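PDB 4Q48: DNA helicase RecQ from Deinococcus radiodurans, which is the catalytic core of a helicase that probably couples ATP hydrolysis to unwinding duplex DNA while translocating 3'-5'. Local coordinates for residues 379-382 and 383-386; 385-389 and 390-394. All coordinates share one frame; numbering follows the deposited sequence.

In the fold
Contacts 1 and 2 are the two ends of one short helix, 382-389, within the RecQ zinc-binding region, and they share Val385 and Leu386. Contact 1 is buried and starts the helix: a cysteine that binds zinc also caps the first turn, so its chemistry is metal-bound sulfur, with two arginines salt-bridged outside the segments. Contact 2 is partly buried and ends the helix: a glycine-based Schellman motif is flanked by the Tyr389-Phe390 edge-to-face pair and by a His388-Glu393 hydrogen bond. Gln384 NE2 of contact 1 lies 2.9 Å from Leu394 O of contact 2, a probable hydrogen bond that ties the loop leaving the helix back to the helix start.

Contact 1 (379-382 and 383-386); sequences ATCR and RQVL. With ZN (zinc ion), chain C.
The side-chain amide of Gln384 lies against Cys381, its OE1 3.5 Å from Cys381 CB and its carbon CD 4.1 Å from the same atom, while NE2 turns to Leu394 O. The guanidinium of Arg382 makes a cation-pi contact with Tyr375 and a salt bridge to Asp402; that of Arg383 extends away from the cap, NH1 in a salt bridge to Asp208 and NH2 donating hydrogen bonds to Ile212 O and Asn400 O.

Cys381 occupies the N-cap and does two jobs with one sulfur. SG is set trans to its own backbone N (chi1 -177°), which brings it to 2.4 Å from the zinc ion and also within reach of the backbone N-H of Gln384. From there it accepts a long but nearly straight bond (Gln384 N to SG 3.6 Å, 170° at the hydrogen). This N-H, together with the helix N-terminus, would probably stabilise negative charge on the metal-bound sulfur. The CB of Arg383 packs beside the same SG at 3.8 Å. An i to i+4 backbone bond follows, Leu386 N to Arg382 O at 3.0 Å, and Val385 CG2 rests 3.9 Å from Cys381 O.

Cys398, Cys401 and Cys404 complete the four-cysteine zinc site. The turn thus starts helix 382-389 after the loop from helix 359-376, with Arg382, Arg383 and Leu386 against strand 212-218 and Val385 and Leu386 against Tyr375 of helix 359-376.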
loop_
_atom_site.group_PDB
_atom_site.type_symbol
_atom_site.label_atom_id
_atom_site.label_comp_id
_atom_site.label_asym_id
_atom_site.label_seq_id
_atom_site.Cartn_x
_atom_site.Cartn_y
_atom_site.Cartn_z
ATOM N N ALA A 379 -1.806 5.057 -19.464
ATOM C CA ALA A 379 -1.832 4.972 -20.916
ATOM C C ALA A 379 -1.327 3.589 -21.288
ATOM O O ALA A 379 -1.547 3.087 -22.370
ATOM C CB ALA A 379 -0.996 6.049 -21.512
ATOM N N THR A 380 -0.707 2.949 -20.319
ATOM C CA THR A 380 -0.275 1.572 -20.438
ATOM C C THR A 380 -0.874 0.811 -19.274
ATOM O O THR A 380 -1.333 1.421 -18.320
ATOM C CB THR A 380 1.277 1.475 -20.429
ATOM O OG1 THR A 380 1.811 2.177 -19.276
ATOM C CG2 THR A 380 1.850 2.121 -21.684
ATOM N N CYS A 381 -0.860 -0.511 -19.367
ATOM C CA CYS A 381 -1.401 -1.447 -18.356
ATOM C C CYS A 381 -1.655 -0.877 -16.963
ATOM O O CYS A 381 -0.719 -0.379 -16.326
ATOM C CB CYS A 381 -0.444 -2.622 -18.245
ATOM S SG CYS A 381 -0.931 -3.945 -17.113
ATOM N N ARG A 382 -2.909 -0.910 -16.504
ATOM C CA ARG A 382 -3.242 -0.390 -15.170
ATOM C C ARG A 382 -2.565 -1.173 -14.067
ATOM O O ARG A 382 -2.172 -0.596 -13.065
ATOM C CB ARG A 382 -4.730 -0.460 -14.866
ATOM C CG ARG A 382 -5.637 -0.031 -15.925
ATOM C CD ARG A 382 -6.923 0.310 -15.280
ATOM N NE ARG A 382 -6.852 1.721 -14.999
ATOM C CZ ARG A 382 -7.216 2.637 -15.876
ATOM N NH1 ARG A 382 -7.711 2.261 -17.051
ATOM N NH2 ARG A 382 -7.103 3.915 -15.566
ATOM N N ARG A 383 -2.491 -2.494 -14.240
ATOM C CA ARG A 383 -2.007 -3.384 -13.195
ATOM C C ARG A 383 -0.556 -3.037 -12.871
ATOM O O ARG A 383 -0.221 -2.837 -11.711
ATOM C CB ARG A 383 -2.133 -4.856 -13.618
ATOM C CG ARG A 383 -2.149 -5.853 -12.457
ATOM C CD ARG A 383 -2.251 -7.284 -12.916
ATOM N NE ARG A 383 -3.520 -7.561 -13.566
ATOM C CZ ARG A 383 -4.586 -8.051 -12.938
ATOM N NH1 ARG A 383 -4.508 -8.316 -11.642
ATOM N NH2 ARG A 383 -5.723 -8.288 -13.604
ATOM N N GLN A 384 0.271 -2.877 -13.906
ATOM C CA GLN A 384 1.654 -2.454 -13.725
ATOM C C GLN A 384 1.746 -1.192 -12.871
ATOM O O GLN A 384 2.560 -1.138 -11.939
ATOM C CB GLN A 384 2.348 -2.218 -15.064
ATOM C CG GLN A 384 2.850 -3.484 -15.734
ATOM C CD GLN A 384 3.433 -3.244 -17.126
ATOM O OE1 GLN A 384 3.049 -2.309 -17.839
ATOM N NE2 GLN A 384 4.349 -4.113 -17.528
ATOM N N VAL A 385 0.917 -0.193 -13.152
ATOM C CA VAL A 385 0.968 1.052 -12.392
ATOM C C VAL A 385 0.565 0.843 -10.945
ATOM O O VAL A 385 1.184 1.403 -10.041
ATOM C CB VAL A 385 0.067 2.136 -13.020
ATOM C CG1 VAL A 385 -0.170 3.305 -12.051
ATOM C CG2 VAL A 385 0.646 2.639 -14.356
ATOM N N LEU A 386 -0.479 0.040 -10.733
ATOM C CA LEU A 386 -1.031 -0.245 -9.394
ATOM C C LEU A 386 -0.027 -0.954 -8.500
ATOM O O LEU A 386 0.200 -0.550 -7.365
ATOM C CB LEU A 386 -2.309 -1.094 -9.505
ATOM C CG LEU A 386 -2.919 -1.738 -8.253
ATOM C CD1 LEU A 386 -3.406 -0.678 -7.284
ATOM C CD2 LEU A 386 -4.077 -2.617 -8.623
HETATM ZN ZN ZN C . -2.947 -4.755 -18.048
#

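Contact 2 (385-389 and 390-394); sequences VLLHY and FGEEL
Leu387 O receives two backbone bonds from the chain that leaves the helix, from Phe390 N and from Glu392 N, both at 3.0 Å and from opposite faces of its carbonyl plane. With Gly391 N to His388 O at 2.9 Å, the Glu392 bond makes a Schellman motif. Gly391, the C-prime residue, has a positive phi of 85°, a backbone conformation that favours glycine; the chain reverses here.

Aromatic contact comes from neighbours in sequence. Tyr389 presents an edge to Phe390 in a T-shaped pair, centroids 5.6 Å apart and planes at 83°, with Tyr389 CD2 over the centre of the Phe390 ring. Leu386 adds CD1 at the edge of that ring, 4.0 Å from Phe390 CE2.

His388 ND1 donates a hydrogen bond to Glu393 OE2. The modelled 2.4 Å between these two atoms is implausibly short, so its length is doubtful. OE2 sits at the imidazole edge, near the ring plane, and the carboxylate is turned steeply to it. Glu393 folds back at chi2 (-58°) to arrive there. Apolar contact closes the set, Leu387 CD1 reaching Leu394 CB at 4.4 Å.

Near the end of helix 382-389, Tyr389 touches Met317 of helix 317-324 and Ala371 of helix 359-376. On the loop side, Phe390 and Leu387 meet Phe207, and the Glu392 carboxylate is hydrogen-bonded to Ser206 OG and Phe207 N.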
loop_
_atom_site.group_PDB
_atom_site.type_symbol
_atom_site.label_atom_id
_atom_site.label_comp_id
_atom_site.label_asym_id
_atom_site.label_seq_id
_atom_site.Cartn_x
_atom_site.Cartn_y
_atom_site.Cartn_z
ATOM N N VAL A 385 0.917 -0.193 -13.152
ATOM C CA VAL A 385 0.968 1.052 -12.392
ATOM C C VAL A 385 0.565 0.843 -10.945
ATOM O O VAL A 385 1.184 1.403 -10.041
ATOM C CB VAL A 385 0.067 2.136 -13.020
ATOM C CG1 VAL A 385 -0.170 3.305 -12.051
ATOM C CG2 VAL A 385 0.646 2.639 -14.356
ATOM N N LEU A 386 -0.479 0.040 -10.733
ATOM C CA LEU A 386 -1.031 -0.245 -9.394
ATOM C C LEU A 386 -0.027 -0.954 -8.500
ATOM O O LEU A 386 0.200 -0.550 -7.365
ATOM C CB LEU A 386 -2.309 -1.094 -9.505
ATOM C CG LEU A 386 -2.919 -1.738 -8.253
ATOM C CD1 LEU A 386 -3.406 -0.678 -7.284
ATOM C CD2 LEU A 386 -4.077 -2.617 -8.623
ATOM N N LEU A 387 0.608 -1.982 -9.054
ATOM C CA LEU A 387 1.524 -2.832 -8.319
ATOM C C LEU A 387 2.812 -2.068 -8.013
ATOM O O LEU A 387 3.426 -2.271 -6.957
ATOM C CB LEU A 387 1.791 -4.113 -9.118
ATOM C CG LEU A 387 0.542 -5.026 -9.251
ATOM C CD1 LEU A 387 0.823 -6.281 -10.041
ATOM C CD2 LEU A 387 -0.028 -5.404 -7.901
ATOM N N HIS A 388 3.183 -1.147 -8.905
ATOM C CA HIS A 388 4.380 -0.329 -8.728
ATOM C C HIS A 388 4.284 0.549 -7.471
ATOM O O HIS A 388 5.267 0.774 -6.765
ATOM C CB HIS A 388 4.609 0.541 -9.968
ATOM C CG HIS A 388 5.657 1.599 -9.780
ATOM N ND1 HIS A 388 7.009 1.347 -9.928
ATOM C CD2 HIS A 388 5.554 2.900 -9.419
ATOM C CE1 HIS A 388 7.689 2.450 -9.678
ATOM N NE2 HIS A 388 6.832 3.407 -9.368
ATOM N N TYR A 389 3.085 1.028 -7.181
ATOM C CA TYR A 389 2.851 1.831 -5.988
ATOM C C TYR A 389 3.230 1.049 -4.719
ATOM O O TYR A 389 3.668 1.625 -3.730
ATOM C CB TYR A 389 1.392 2.237 -5.938
ATOM C CG TYR A 389 1.012 3.248 -4.896
ATOM C CD1 TYR A 389 1.231 4.612 -5.104
ATOM C CD2 TYR A 389 0.435 2.850 -3.689
ATOM C CE1 TYR A 389 0.871 5.561 -4.139
ATOM C CE2 TYR A 389 0.066 3.797 -2.715
ATOM C CZ TYR A 389 0.278 5.148 -2.954
ATOM O OH TYR A 389 -0.088 6.084 -2.005
ATOM N N PHE A 390 3.082 -0.270 -4.757
ATOM C CA PHE A 390 3.402 -1.085 -3.596
ATOM C C PHE A 390 4.812 -1.667 -3.718
ATOM O O PHE A 390 5.202 -2.526 -2.932
ATOM C CB PHE A 390 2.367 -2.221 -3.419
ATOM C CG PHE A 390 0.981 -1.733 -3.172
ATOM C CD1 PHE A 390 0.601 -1.271 -1.918
ATOM C CD2 PHE A 390 0.064 -1.680 -4.207
ATOM C CE1 PHE A 390 -0.684 -0.776 -1.693
ATOM C CE2 PHE A 390 -1.229 -1.191 -3.997
ATOM C CZ PHE A 390 -1.602 -0.737 -2.736
ATOM N N GLY A 391 5.587 -1.181 -4.678
ATOM C CA GLY A 391 6.957 -1.626 -4.808
ATOM C C GLY A 391 7.155 -2.901 -5.599
ATOM O O GLY A 391 8.266 -3.421 -5.670
ATOM N N GLU A 392 6.090 -3.423 -6.192
ATOM C CA GLU A 392 6.212 -4.594 -7.054
ATOM C C GLU A 392 6.296 -4.151 -8.514
ATOM O O GLU A 392 5.517 -3.303 -8.944
ATOM C CB GLU A 392 5.034 -5.544 -6.857
ATOM C CG GLU A 392 4.991 -6.708 -7.834
ATOM C CD GLU A 392 3.970 -7.766 -7.428
ATOM O OE1 GLU A 392 3.247 -7.538 -6.439
ATOM O OE2 GLU A 392 3.871 -8.809 -8.108
ATOM N N GLU A 393 7.255 -4.698 -9.265
ATOM C CA GLU A 393 7.400 -4.379 -10.686
ATOM C C GLU A 393 6.971 -5.576 -11.530
ATOM O O GLU A 393 7.605 -6.621 -11.490
ATOM C CB GLU A 393 8.832 -3.976 -11.019
ATOM C CG GLU A 393 9.324 -2.711 -10.276
ATOM C CD GLU A 393 8.459 -1.447 -10.521
ATOM O OE1 GLU A 393 8.029 -1.189 -11.678
ATOM O OE2 GLU A 393 8.200 -0.711 -9.531
ATOM N N LEU A 394 5.897 -5.425 -12.301
ATOM C CA LEU A 394 5.434 -6.507 -13.169
ATOM C C LEU A 394 6.006 -6.311 -14.570
ATOM O O LEU A 394 5.566 -5.443 -15.311
ATOM C CB LEU A 394 3.900 -6.532 -13.225
ATOM C CG LEU A 394 3.259 -7.798 -13.806
ATOM C CD1 LEU A 394 3.277 -8.919 -12.756
ATOM C CD2 LEU A 394 1.858 -7.575 -14.407
#